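Local atomic coordinates of 16 kDa beta-galactoside-binding lectin (PDB entry 1QMJ), a protein that binds beta-galactosides such as lactose as a homodimeric galectin, and may take part in regulating differentiation. Residues A[7-12]-A[112-117]; A[19-24]-A[81-86]; A[28-33]-A[119-124]; A[56-61]-A[68-73]; A[88-93]-A[106-111]. One frame throughout, in Å; residues are numbered along the deposited sequence.

Contact 1: residues A[7-12]-A[112-117]; sequences QLDVQP and MEKIQY
Val10 O takes the shortest polar bond of this contact: Ile115 N reaches it at 2.8 Å. The same oxygen is also approached by Lys114 CA at 3.1 Å, a CA-H...O contact that adds a weaker second grip. In return Val10 N gives its hydrogen to Ile115 O at 3.0 Å, which closes a single antiparallel hydrogen-bonded pair. Two residues back, Leu8 N points at Gln116 O in a weak, long bond, and Leu8 O rests against Gln116 CA and CG. At the bridge the two branched side chains meet at their roots, Val10 CB lying 3.9 Å from Ile115 CB. Ile115 carries this packing inward to Phe90 and Met41, while Leu8 touches Leu3 of the second subunit. On the outer side Asp9 and Lys114 cross obliquely. With CG anti to the backbone N (chi1 -169°), the end of Asp9 comes back toward Lys114, and OD1 lies 3.3 Å from Lys114 CD. The chain of Lys114 bends at chi3, and its NZ ends 3.9 Å from Asp9 OD1, a long salt bridge. Pro12 CD closes the far end against Glu113 O. Gln116 and Tyr117 both face Gly34, a classic beta bulge that opens the strand 117-122. Backbone bonds thus hold the two connecting segments together, while Asp9 OD1 is buried here without a hydrogen-bond partner in the model, its charge probably offset in part by the distant ammonium of Lys114.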
# COMPACT_ATOMS: atom_id res chain seq x y z
N GLN A 7 7.84 3.27 4.50
CA GLN A 7 8.31 4.52 3.90
C GLN A 7 7.19 5.57 3.88
O GLN A 7 7.17 6.48 3.05
CB GLN A 7 8.76 4.30 2.45
CG GLN A 7 9.74 3.14 2.29
CD GLN A 7 11.06 3.35 3.02
OE1 GLN A 7 11.50 4.49 3.19
NE2 GLN A 7 11.73 2.31 3.47
N LEU A 8 6.26 5.42 4.82
CA LEU A 8 5.12 6.35 4.95
C LEU A 8 5.52 7.54 5.81
O LEU A 8 6.56 7.51 6.50
CB LEU A 8 3.93 5.65 5.61
CG LEU A 8 3.26 4.61 4.71
CD1 LEU A 8 2.10 3.89 5.41
CD2 LEU A 8 2.66 5.21 3.44
N ASP A 9 4.69 8.56 5.74
CA ASP A 9 4.90 9.80 6.49
C ASP A 9 3.56 10.44 6.84
O ASP A 9 3.36 11.65 6.67
CB ASP A 9 5.72 10.79 5.66
CG ASP A 9 6.21 12.00 6.47
OD1 ASP A 9 5.83 12.16 7.69
OD2 ASP A 9 7.01 12.86 5.93
N VAL A 10 2.65 9.61 7.32
CA VAL A 10 1.31 10.06 7.73
C VAL A 10 1.46 10.89 8.99
O VAL A 10 1.96 10.41 10.02
CB VAL A 10 0.39 8.88 8.01
CG1 VAL A 10 -1.06 9.30 8.26
CG2 VAL A 10 0.34 7.87 6.87
N GLN A 11 1.02 12.12 8.91
CA GLN A 11 1.10 13.05 10.04
C GLN A 11 -0.30 13.31 10.60
O GLN A 11 -1.31 12.97 9.97
CB GLN A 11 1.73 14.36 9.59
CG GLN A 11 3.25 14.25 9.41
CD GLN A 11 4.01 15.49 9.86
OE1 GLN A 11 3.53 16.61 9.66
NE2 GLN A 11 5.18 15.37 10.46
N PRO A 12 -0.41 13.93 11.78
CA PRO A 12 -1.71 14.19 12.37
C PRO A 12 -2.56 15.02 11.43
O PRO A 12 -2.04 16.01 10.82
CB PRO A 12 -1.39 14.90 13.66
CG PRO A 12 0.13 15.01 13.77
CD PRO A 12 0.74 14.37 12.57
N MET A 112 3.79 9.05 19.59
CA MET A 112 4.27 9.05 18.21
C MET A 112 3.65 10.24 17.47
O MET A 112 2.50 10.61 17.73
CB MET A 112 3.87 7.73 17.56
CG MET A 112 4.80 7.25 16.48
SD MET A 112 4.36 5.59 15.97
CE MET A 112 4.90 4.65 17.36
N GLU A 113 4.42 10.86 16.57
CA GLU A 113 3.94 12.01 15.80
C GLU A 113 3.75 11.78 14.30
O GLU A 113 3.35 12.70 13.57
CB GLU A 113 4.81 13.24 16.05
CG GLU A 113 6.32 12.99 16.05
CD GLU A 113 6.90 12.94 17.45
OE1 GLU A 113 6.90 13.99 18.13
OE2 GLU A 113 7.35 11.85 17.88
N LYS A 114 4.03 10.58 13.83
CA LYS A 114 3.85 10.25 12.42
C LYS A 114 3.85 8.74 12.27
O LYS A 114 4.49 8.04 13.05
CB LYS A 114 4.94 10.88 11.55
CG LYS A 114 6.14 9.98 11.28
CD LYS A 114 7.13 10.61 10.31
CE LYS A 114 7.86 11.79 10.95
NZ LYS A 114 8.90 12.35 10.04
N ILE A 115 3.11 8.25 11.29
CA ILE A 115 3.05 6.82 11.01
C ILE A 115 3.89 6.52 9.78
O ILE A 115 3.74 7.16 8.74
CB ILE A 115 1.59 6.34 10.77
CG1 ILE A 115 0.84 6.29 12.11
CG2 ILE A 115 1.57 4.97 10.09
CD1 ILE A 115 -0.67 6.13 11.98
N GLN A 116 4.79 5.55 9.91
CA GLN A 116 5.65 5.17 8.80
C GLN A 116 5.46 3.72 8.42
O GLN A 116 6.02 3.25 7.43
CB GLN A 116 7.11 5.39 9.18
CG GLN A 116 7.40 6.78 9.71
CD GLN A 116 8.85 6.93 10.12
OE1 GLN A 116 9.29 6.32 11.09
NE2 GLN A 116 9.59 7.74 9.37
N TYR A 117 4.66 3.01 9.21
CA TYR A 117 4.43 1.59 9.00
C TYR A 117 2.95 1.25 9.12
O TYR A 117 2.27 1.75 10.02
CB TYR A 117 5.25 0.82 10.04
CG TYR A 117 5.05 -0.69 10.06
CD1 TYR A 117 4.04 -1.27 10.84
CD2 TYR A 117 5.90 -1.52 9.35
CE1 TYR A 117 3.89 -2.65 10.89
CE2 TYR A 117 5.76 -2.91 9.39
CZ TYR A 117 4.75 -3.47 10.16
OH TYR A 117 4.61 -4.84 10.19

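Contact 2: residues A[19-24]-A[81-86]; sequences KGKILS and GDKVEI. With BME (beta-mercaptoethanol), chain C.
Ile22 N bonds to Asp82 O at 2.8 Å, straight at the hydrogen (174°), and Gly20 N reaches Val84 O at 3.0 Å; the return bond from Val84 N to Gly20 O is weak. These bonds set an antiparallel ladder in which Lys19 faces Glu85 and Lys21 faces Lys83 as non-hydrogen-bonded pairs. On the lysine face, Lys19 crosses Glu85 with its methylenes rather than its ammonium: CD lies 3.4 Å from Glu85 OE2, whereas the bends at chi3 and chi4 keep NZ 5.0 Å from that oxygen. Lys21 and Lys83 touch CG to CG at 3.8 Å. The tip of Lys21 then curls to Gly81 O, its NZ standing 3.3 Å away and above the carbonyl plane. At the strand end Ile22 lies alongside Asp82, CD1 against CB, and nears Val84 CG1; it also touches Phe29, Phe48, Phe78 and Phe124. Farther out, backbone bonds from Lys19 and Lys21 to the strand 124-131 hold the ladder from its other edge, and a beta-mercaptoethanol, probably from the crystallisation liquor, bonds to Glu85 O. Neighbouring strands 16-22 and 83-90, one face polar and one packed inward, belong to the five-stranded sheet of the galectin beta-sandwich.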
# COMPACT_ATOMS: atom_id res chain seq x y z
N LYS A 19 -9.64 -0.44 2.77
CA LYS A 19 -10.85 -1.09 2.28
C LYS A 19 -10.53 -2.55 1.99
O LYS A 19 -9.46 -2.88 1.48
CB LYS A 19 -11.33 -0.42 0.99
CG LYS A 19 -11.43 1.10 1.08
CD LYS A 19 -11.95 1.74 -0.20
CE LYS A 19 -13.45 1.52 -0.42
NZ LYS A 19 -13.78 0.13 -0.79
N GLY A 20 -11.47 -3.40 2.32
CA GLY A 20 -11.31 -4.84 2.11
C GLY A 20 -12.58 -5.59 2.46
O GLY A 20 -13.64 -4.99 2.68
N LYS A 21 -12.41 -6.89 2.50
CA LYS A 21 -13.50 -7.81 2.81
C LYS A 21 -13.05 -8.83 3.85
O LYS A 21 -11.99 -9.45 3.73
CB LYS A 21 -13.92 -8.56 1.55
CG LYS A 21 -15.05 -9.57 1.79
CD LYS A 21 -14.82 -10.91 1.09
CE LYS A 21 -15.89 -11.95 1.42
NZ LYS A 21 -17.24 -11.54 1.02
N ILE A 22 -13.89 -8.96 4.86
CA ILE A 22 -13.66 -9.93 5.93
C ILE A 22 -14.08 -11.29 5.40
O ILE A 22 -15.19 -11.45 4.87
CB ILE A 22 -14.50 -9.55 7.17
CG1 ILE A 22 -14.26 -8.13 7.66
CG2 ILE A 22 -14.24 -10.46 8.37
CD1 ILE A 22 -15.32 -7.65 8.66
N LEU A 23 -13.19 -12.26 5.53
CA LEU A 23 -13.46 -13.64 5.04
C LEU A 23 -14.68 -14.23 5.77
O LEU A 23 -14.93 -13.93 6.94
CB LEU A 23 -12.25 -14.53 5.29
CG LEU A 23 -10.99 -14.05 4.55
CD1 LEU A 23 -9.90 -15.12 4.48
CD2 LEU A 23 -11.26 -13.63 3.10
N SER A 24 -15.40 -15.06 5.03
CA SER A 24 -16.64 -15.71 5.52
C SER A 24 -16.37 -16.80 6.57
O SER A 24 -17.23 -17.64 6.86
CB SER A 24 -17.37 -16.36 4.35
OG SER A 24 -17.85 -15.36 3.46
N GLY A 81 -17.65 -12.01 6.12
CA GLY A 81 -18.05 -11.86 4.70
C GLY A 81 -18.47 -10.42 4.41
O GLY A 81 -19.03 -10.12 3.35
N ASP A 82 -18.19 -9.58 5.37
CA ASP A 82 -18.53 -8.16 5.29
C ASP A 82 -17.39 -7.34 4.68
O ASP A 82 -16.22 -7.50 5.04
CB ASP A 82 -18.79 -7.63 6.69
CG ASP A 82 -20.27 -7.69 7.08
OD1 ASP A 82 -21.07 -8.48 6.44
OD2 ASP A 82 -20.71 -6.96 8.05
N LYS A 83 -17.80 -6.49 3.76
CA LYS A 83 -16.90 -5.56 3.05
C LYS A 83 -16.94 -4.23 3.80
O LYS A 83 -17.94 -3.51 3.77
CB LYS A 83 -17.37 -5.37 1.61
CG LYS A 83 -17.10 -6.58 0.72
CD LYS A 83 -18.13 -6.74 -0.39
CE LYS A 83 -18.04 -8.10 -1.10
NZ LYS A 83 -19.20 -8.38 -1.95
N VAL A 84 -15.84 -3.93 4.45
CA VAL A 84 -15.73 -2.71 5.25
C VAL A 84 -14.50 -1.88 4.88
O VAL A 84 -13.53 -2.40 4.30
CB VAL A 84 -15.61 -3.07 6.73
CG1 VAL A 84 -14.32 -3.84 7.06
CG2 VAL A 84 -15.61 -1.85 7.65
N GLU A 85 -14.65 -0.61 5.25
CA GLU A 85 -13.63 0.45 5.07
C GLU A 85 -13.28 0.99 6.45
O GLU A 85 -14.15 1.47 7.20
CB GLU A 85 -14.17 1.59 4.20
CG GLU A 85 -13.13 2.70 3.98
CD GLU A 85 -13.57 3.77 2.96
OE1 GLU A 85 -14.76 4.26 3.02
OE2 GLU A 85 -12.75 4.17 2.05
N ILE A 86 -12.01 0.89 6.77
CA ILE A 86 -11.48 1.33 8.06
C ILE A 86 -10.64 2.60 7.87
O ILE A 86 -9.67 2.62 7.10
CB ILE A 86 -10.61 0.21 8.64
CG1 ILE A 86 -11.41 -1.08 8.88
CG2 ILE A 86 -9.99 0.58 9.99
CD1 ILE A 86 -10.54 -2.33 8.91
C1 BME C . -15.71 4.83 7.87
C2 BME C . -15.24 5.55 6.60
O1 BME C . -16.02 3.50 7.56
S2 BME C . -14.02 6.83 6.98

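Contact 3: residues A[28-33]-A[119-124]; sequences GFSVNV and AVEGDF
Strands 29-33 and 119-122 run antiparallel, their axes 4.6 Å apart at 165°, and paired backbone bonds join Ser30 with Glu121 and Asn32 with Ala119. A further bond, from Asp123 N to Gly28 O, carries the pairing past the strand end, where Asp123 centres an inverse gamma turn. Beyond it Phe29 and Phe124 form an offset stack with centroids 4.8 Å apart and planes at 21°. Phe124 CD1 sits over the face of the Phe29 ring. Nearer the backbone, Phe29 CB meets Phe124 CB at 3.7 Å. Phe29 takes the crowded position between its backbone N and carbonyl carbon (chi1 65°), which turns the ring inward toward Ile22 and Ile86 of the facing sheet. On the other face, Glu121 extends across Ser30 and Asn32. Its CG packs on Ser30 CB at 3.7 Å, and Asn32 ND2 makes a weak bond of 3.4 Å to Glu121 OE1, with amide and carboxylate planes almost perpendicular. A water joins Ser30 OG, at 2.8 Å, to Glu121 OE2. The Asn32 side chain comes to about 5 Å from that of Trp67, a predicted galactoside-binding residue. The strand pair therefore separates its chemistry: stacked rings in the hydrophobic core, and a carboxylate held loosely by an amide and a water on the side of the predicted galactoside site.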
# COMPACT_ATOMS: atom_id res chain seq x y z
N GLY A 28 -10.52 -13.64 12.92
CA GLY A 28 -10.27 -12.24 13.21
C GLY A 28 -9.16 -11.74 12.28
O GLY A 28 -8.55 -12.52 11.54
N PHE A 29 -8.94 -10.46 12.34
CA PHE A 29 -7.90 -9.80 11.56
C PHE A 29 -7.36 -8.65 12.39
O PHE A 29 -7.92 -8.32 13.44
CB PHE A 29 -8.45 -9.29 10.22
CG PHE A 29 -9.51 -8.19 10.37
CD1 PHE A 29 -10.84 -8.54 10.59
CD2 PHE A 29 -9.14 -6.85 10.27
CE1 PHE A 29 -11.81 -7.54 10.73
CE2 PHE A 29 -10.10 -5.85 10.40
CZ PHE A 29 -11.44 -6.20 10.63
N SER A 30 -6.29 -8.07 11.90
CA SER A 30 -5.64 -6.96 12.59
C SER A 30 -5.10 -5.94 11.60
O SER A 30 -4.76 -6.29 10.45
CB SER A 30 -4.48 -7.49 13.44
OG SER A 30 -4.97 -8.39 14.43
N VAL A 31 -5.03 -4.72 12.09
CA VAL A 31 -4.53 -3.56 11.34
C VAL A 31 -3.58 -2.77 12.23
O VAL A 31 -4.02 -2.02 13.12
CB VAL A 31 -5.70 -2.67 10.92
CG1 VAL A 31 -5.25 -1.36 10.27
CG2 VAL A 31 -6.63 -3.34 9.90
N ASN A 32 -2.30 -2.96 11.97
CA ASN A 32 -1.23 -2.32 12.75
C ASN A 32 -0.59 -1.13 12.01
O ASN A 32 -0.30 -1.21 10.81
CB ASN A 32 -0.11 -3.32 13.03
CG ASN A 32 -0.64 -4.71 13.39
OD1 ASN A 32 -1.48 -4.84 14.27
ND2 ASN A 32 -0.18 -5.78 12.75
N VAL A 33 -0.40 -0.08 12.81
CA VAL A 33 0.24 1.19 12.40
C VAL A 33 1.25 1.59 13.48
O VAL A 33 1.02 1.39 14.68
CB VAL A 33 -0.80 2.32 12.26
CG1 VAL A 33 -1.78 2.10 11.11
CG2 VAL A 33 -1.66 2.52 13.51
N ALA A 119 0.42 -2.39 8.46
CA ALA A 119 0.37 -3.79 8.08
C ALA A 119 -1.01 -4.35 8.35
O ALA A 119 -1.64 -4.02 9.36
CB ALA A 119 1.41 -4.58 8.84
N VAL A 120 -1.52 -5.15 7.42
CA VAL A 120 -2.83 -5.77 7.57
C VAL A 120 -2.58 -7.27 7.63
O VAL A 120 -1.89 -7.81 6.77
CB VAL A 120 -3.76 -5.46 6.37
CG1 VAL A 120 -5.10 -6.17 6.55
CG2 VAL A 120 -3.98 -3.95 6.24
N GLU A 121 -3.10 -7.93 8.66
CA GLU A 121 -2.92 -9.37 8.81
C GLU A 121 -4.22 -10.08 9.19
O GLU A 121 -5.23 -9.45 9.52
CB GLU A 121 -1.81 -9.67 9.83
CG GLU A 121 -2.06 -9.12 11.22
CD GLU A 121 -0.90 -9.37 12.18
OE1 GLU A 121 0.25 -9.01 11.84
OE2 GLU A 121 -1.14 -9.92 13.28
N GLY A 122 -4.18 -11.41 9.13
CA GLY A 122 -5.35 -12.19 9.47
C GLY A 122 -6.28 -12.45 8.29
O GLY A 122 -5.89 -12.37 7.12
N ASP A 123 -7.53 -12.74 8.62
CA ASP A 123 -8.54 -13.05 7.63
C ASP A 123 -9.24 -11.82 7.07
O ASP A 123 -10.45 -11.64 7.25
CB ASP A 123 -9.55 -14.03 8.22
CG ASP A 123 -8.88 -15.26 8.78
OD1 ASP A 123 -8.12 -15.92 8.04
OD2 ASP A 123 -9.08 -15.56 9.97
N PHE A 124 -8.47 -10.99 6.37
CA PHE A 124 -8.99 -9.78 5.75
C PHE A 124 -8.39 -9.72 4.35
O PHE A 124 -7.21 -10.06 4.16
CB PHE A 124 -8.58 -8.54 6.55
CG PHE A 124 -9.30 -7.27 6.15
CD1 PHE A 124 -10.65 -7.10 6.43
CD2 PHE A 124 -8.61 -6.24 5.52
CE1 PHE A 124 -11.31 -5.92 6.11
CE2 PHE A 124 -9.27 -5.04 5.19
CZ PHE A 124 -10.61 -4.89 5.49
O HOH W 1 -4.24 -10.96 13.50

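Contact 4: residues A[56-61]-A[68-73]; sequences TVVCNS and GEEDRK
Asn60 reaches across to Gly68 with ND2. From CB, the side chain leaves with CG turned away from its own N and beside the carbonyl carbon (chi1 -153°), which brings CG to 3.6 Å from Gly68 O. At the tip, ND2 gives a hydrogen bond of 3.0 Å to Gly68 O; the acceptor lies in the asparagine's amide plane, but the donor stands well above the glycine's carbonyl plane. ND2 also bonds to a water that donates to Glu70 OE2. The other branch, OD1, accepts from Ser61 N at 2.7 Å and weakly from Arg109 NH1. Gly68 N completes the grip by bonding to Ser61 O at 2.9 Å. Farther along, Cys59 and Asp71 form an antiparallel hydrogen-bonded pair, and Lys73 N bonds to Val57 O at 3.0 Å. Glu70 lays its carboxylate over Val58, CD lying 3.8 Å from CG1, while its OE1 takes Arg72 NE at 3.1 Å in a salt bridge. Asp53 holds the far end of that guanidinium. On the face toward Phe104 and Phe106, Lys73 NZ bonds to Glu105 O and only weakly to Asp71 OD2. Gly68 to Lys73 belong to the predicted beta-galactoside site. With both amide branches engaged, Asn60 probably keeps its rotation fixed and holds the chain at Gly68, while the Glu70-Arg72 pair would probably steady the polar groups of that site.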
# COMPACT_ATOMS: atom_id res chain seq x y z
N THR A 56 -15.06 -9.65 19.77
CA THR A 56 -14.47 -8.59 20.61
C THR A 56 -13.32 -7.91 19.90
O THR A 56 -12.46 -8.57 19.30
CB THR A 56 -13.92 -9.18 21.92
OG1 THR A 56 -14.93 -9.89 22.61
CG2 THR A 56 -13.38 -8.10 22.86
N VAL A 57 -13.32 -6.60 19.98
CA VAL A 57 -12.26 -5.79 19.39
C VAL A 57 -11.23 -5.51 20.47
O VAL A 57 -11.55 -4.97 21.54
CB VAL A 57 -12.81 -4.45 18.87
CG1 VAL A 57 -11.70 -3.48 18.46
CG2 VAL A 57 -13.70 -4.60 17.64
N VAL A 58 -10.02 -5.88 20.18
CA VAL A 58 -8.90 -5.67 21.09
C VAL A 58 -7.96 -4.64 20.49
O VAL A 58 -7.59 -4.73 19.32
CB VAL A 58 -8.14 -6.98 21.33
CG1 VAL A 58 -6.94 -6.81 22.26
CG2 VAL A 58 -9.00 -8.08 21.96
N CYS A 59 -7.62 -3.68 21.32
CA CYS A 59 -6.71 -2.60 20.95
C CYS A 59 -5.50 -2.66 21.87
O CYS A 59 -5.64 -2.95 23.07
CB CYS A 59 -7.40 -1.24 21.10
SG CYS A 59 -8.74 -0.96 19.84
N ASN A 60 -4.35 -2.41 21.31
CA ASN A 60 -3.11 -2.45 22.08
C ASN A 60 -1.98 -1.79 21.32
O ASN A 60 -2.05 -1.60 20.10
CB ASN A 60 -2.74 -3.92 22.33
CG ASN A 60 -1.91 -4.13 23.60
OD1 ASN A 60 -1.42 -3.16 24.18
ND2 ASN A 60 -1.72 -5.34 24.07
N SER A 61 -0.97 -1.46 22.08
CA SER A 61 0.24 -0.85 21.56
C SER A 61 1.36 -1.87 21.74
O SER A 61 1.18 -2.91 22.38
CB SER A 61 0.57 0.45 22.31
OG SER A 61 0.57 0.23 23.71
N GLY A 68 1.54 -3.87 25.14
CA GLY A 68 1.10 -3.01 26.25
C GLY A 68 -0.10 -3.69 26.92
O GLY A 68 -0.33 -4.89 26.74
N GLU A 69 -0.84 -2.91 27.67
CA GLU A 69 -2.04 -3.41 28.36
C GLU A 69 -3.21 -3.37 27.39
O GLU A 69 -3.54 -2.32 26.82
CB GLU A 69 -2.35 -2.54 29.58
CG GLU A 69 -3.76 -2.78 30.15
CD GLU A 69 -3.91 -4.12 30.87
OE1 GLU A 69 -2.87 -4.71 31.36
OE2 GLU A 69 -5.07 -4.67 30.99
N GLU A 70 -3.81 -4.52 27.21
CA GLU A 70 -4.95 -4.67 26.30
C GLU A 70 -6.09 -3.76 26.72
O GLU A 70 -6.28 -3.47 27.91
CB GLU A 70 -5.46 -6.10 26.32
CG GLU A 70 -4.59 -7.06 25.50
CD GLU A 70 -5.27 -8.40 25.27
OE1 GLU A 70 -6.40 -8.66 25.84
OE2 GLU A 70 -4.71 -9.28 24.51
N ASP A 71 -6.80 -3.36 25.70
CA ASP A 71 -7.98 -2.51 25.82
C ASP A 71 -9.08 -3.14 25.00
O ASP A 71 -9.09 -3.05 23.77
CB ASP A 71 -7.67 -1.10 25.31
CG ASP A 71 -8.85 -0.14 25.45
OD1 ASP A 71 -9.86 -0.46 26.20
OD2 ASP A 71 -8.85 0.99 24.82
N ARG A 72 -9.99 -3.77 25.70
CA ARG A 72 -11.13 -4.45 25.09
C ARG A 72 -12.29 -3.49 24.96
O ARG A 72 -12.67 -2.81 25.92
CB ARG A 72 -11.53 -5.63 25.95
CG ARG A 72 -10.64 -6.84 25.71
CD ARG A 72 -10.24 -7.56 26.98
NE ARG A 72 -9.40 -8.72 26.69
CZ ARG A 72 -9.87 -9.83 26.12
NH1 ARG A 72 -11.17 -9.95 25.81
NH2 ARG A 72 -9.11 -10.89 25.82
N LYS A 73 -12.84 -3.47 23.76
CA LYS A 73 -13.97 -2.61 23.41
C LYS A 73 -15.28 -3.40 23.51
O LYS A 73 -15.30 -4.63 23.35
CB LYS A 73 -13.80 -2.07 22.00
CG LYS A 73 -12.58 -1.16 21.86
CD LYS A 73 -12.66 0.08 22.76
CE LYS A 73 -11.44 0.99 22.62
NZ LYS A 73 -11.59 2.26 23.35
O HOH W 2 -15.65 -5.41 20.71
O HOH W 3 -2.89 -7.50 22.53

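Contact 5: residues A[88-93]-A[106-111]; sequences ISFDAA and FPNRLG. With BME (beta-mercaptoethanol), chain D.
Asn108 carries the close part of the contact, fastened at two points to the turn after strand 83-90. Its ND2 donates to Asp91 O at 2.8 Å, almost straight at 164° and with that oxygen in the amide plane. The backbone N of Asn108 bonds to Ala93 O, also at 2.8 Å. A chi1 of -175°, with CG pointing opposite to N, carries the amide over to the 91-93 carbonyls, and on the way CB passes 3.5 Å from Ala92 O. Asn108 ND2 then meets the edge of the Phe90 ring, 3.9 Å from Phe90 CD2, with ring and amide planes 70° apart. ND2 has a second acceptor in Met112 O, which ties this turn to the next connection. Asn108 also centres an inverse gamma turn, opens a type I beta turn ending at Gly111, and sits just after strand 103-107 of the galectin sandwich. Asp91 answers with an Asx turn: OD1 accepts from Ala93 N at 2.8 Å and also from Glu94 N, shaping the chain that offers its carbonyls to Asn108. The outer side is far thinner. Ala92 and Ala93 turn their methyls away toward exposed surface, and Pro107 CA makes a CA-H...O contact of 3.5 Å with Ala93 O. On strand 83-90, well away from Asn108, Ser89 OG bonds to O1 of a beta-mercaptoethanol, probably from the crystallisation liquor, at 3.0 Å.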
# COMPACT_ATOMS: atom_id res chain seq x y z
N ILE A 88 -8.35 5.52 9.65
CA ILE A 88 -7.44 5.78 10.76
C ILE A 88 -6.78 7.16 10.66
O ILE A 88 -6.28 7.55 9.60
CB ILE A 88 -6.33 4.72 10.76
CG1 ILE A 88 -6.86 3.31 11.02
CG2 ILE A 88 -5.27 4.97 11.84
CD1 ILE A 88 -5.85 2.22 10.65
N SER A 89 -6.83 7.83 11.78
CA SER A 89 -6.25 9.17 11.98
C SER A 89 -5.77 9.24 13.42
O SER A 89 -6.13 8.40 14.25
CB SER A 89 -7.29 10.26 11.69
OG SER A 89 -8.44 10.08 12.50
N PHE A 90 -4.98 10.24 13.71
CA PHE A 90 -4.45 10.40 15.06
C PHE A 90 -3.90 11.80 15.27
O PHE A 90 -3.82 12.60 14.34
CB PHE A 90 -3.31 9.39 15.30
CG PHE A 90 -1.99 9.83 14.65
CD1 PHE A 90 -1.83 9.75 13.26
CD2 PHE A 90 -0.94 10.31 15.44
CE1 PHE A 90 -0.62 10.15 12.67
CE2 PHE A 90 0.26 10.71 14.85
CZ PHE A 90 0.42 10.63 13.46
N ASP A 91 -3.55 12.03 16.51
CA ASP A 91 -2.95 13.27 16.98
C ASP A 91 -2.03 12.90 18.14
O ASP A 91 -1.75 11.72 18.38
CB ASP A 91 -4.03 14.30 17.39
CG ASP A 91 -5.08 13.75 18.35
OD1 ASP A 91 -4.72 13.13 19.41
OD2 ASP A 91 -6.33 13.93 18.09
N ALA A 92 -1.58 13.89 18.86
CA ALA A 92 -0.66 13.67 19.98
C ALA A 92 -1.32 12.93 21.16
O ALA A 92 -0.65 12.25 21.94
CB ALA A 92 -0.14 15.01 20.50
N ALA A 93 -2.63 13.07 21.29
CA ALA A 93 -3.37 12.46 22.42
C ALA A 93 -3.93 11.06 22.11
O ALA A 93 -3.89 10.15 22.96
CB ALA A 93 -4.55 13.34 22.82
N PHE A 106 -8.23 5.22 21.01
CA PHE A 106 -7.18 4.56 21.77
C PHE A 106 -6.12 5.62 22.02
O PHE A 106 -5.72 6.32 21.10
CB PHE A 106 -6.61 3.39 20.95
CG PHE A 106 -5.66 2.50 21.72
CD1 PHE A 106 -6.13 1.66 22.72
CD2 PHE A 106 -4.30 2.50 21.43
CE1 PHE A 106 -5.26 0.82 23.42
CE2 PHE A 106 -3.42 1.67 22.12
CZ PHE A 106 -3.90 0.83 23.11
N PRO A 107 -5.66 5.76 23.27
CA PRO A 107 -4.63 6.76 23.58
C PRO A 107 -3.30 6.54 22.89
O PRO A 107 -2.82 5.41 22.77
CB PRO A 107 -4.50 6.67 25.10
CG PRO A 107 -4.84 5.24 25.37
CD PRO A 107 -6.03 5.01 24.48
N ASN A 108 -2.71 7.64 22.41
CA ASN A 108 -1.42 7.60 21.75
C ASN A 108 -0.40 7.47 22.88
O ASN A 108 0.23 8.44 23.30
CB ASN A 108 -1.20 8.90 20.96
CG ASN A 108 0.08 8.89 20.12
OD1 ASN A 108 0.97 8.05 20.31
ND2 ASN A 108 0.18 9.84 19.19
N ARG A 109 -0.27 6.24 23.39
CA ARG A 109 0.63 5.95 24.49
C ARG A 109 2.09 6.28 24.19
O ARG A 109 2.80 6.84 25.02
CB ARG A 109 0.52 4.47 24.88
CG ARG A 109 -0.85 4.00 25.36
CD ARG A 109 -0.78 2.51 25.67
NE ARG A 109 -2.04 1.97 26.19
CZ ARG A 109 -2.35 0.67 26.21
NH1 ARG A 109 -1.51 -0.23 25.72
NH2 ARG A 109 -3.50 0.28 26.74
N LEU A 110 2.54 5.92 22.99
CA LEU A 110 3.92 6.15 22.58
C LEU A 110 4.27 7.59 22.22
O LEU A 110 5.44 7.90 21.99
CB LEU A 110 4.28 5.20 21.43
CG LEU A 110 4.61 3.74 21.76
CD1 LEU A 110 3.62 3.14 22.73
CD2 LEU A 110 4.64 2.93 20.48
N GLY A 111 3.26 8.46 22.18
CA GLY A 111 3.50 9.86 21.84
C GLY A 111 4.08 10.03 20.44
O GLY A 111 4.75 11.02 20.13
C1 BME D . -11.05 11.04 9.10
C2 BME D . -11.34 9.65 8.51
O1 BME D . -10.14 10.93 10.17
S2 BME D . -9.82 8.65 8.45

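Overall arrangement
The five contacts span both sheets of one galectin domain. Contacts 2 and 5 share strand 83-90 but lie on opposite sides of the chain's centre, about 25 Å apart between centres. Contacts 3 and 4 lie in the facing sheet, about 14 Å apart, and contact 4 is nested within the loop that contact 3 closes. Contact 1 encloses contacts 2, 4 and 5 along the chain and crosses contact 3. Core packing joins the layers: Val31 and Val33 of contact 3 meet Ile88 of contact 5, and Phe29 meets Ile22 and Ile86 of contact 2; Phe124 packs on Val84 within its own sheet. Arg109 links contact 5 to contact 4, connecting the end of one sheet with the predicted galactoside site.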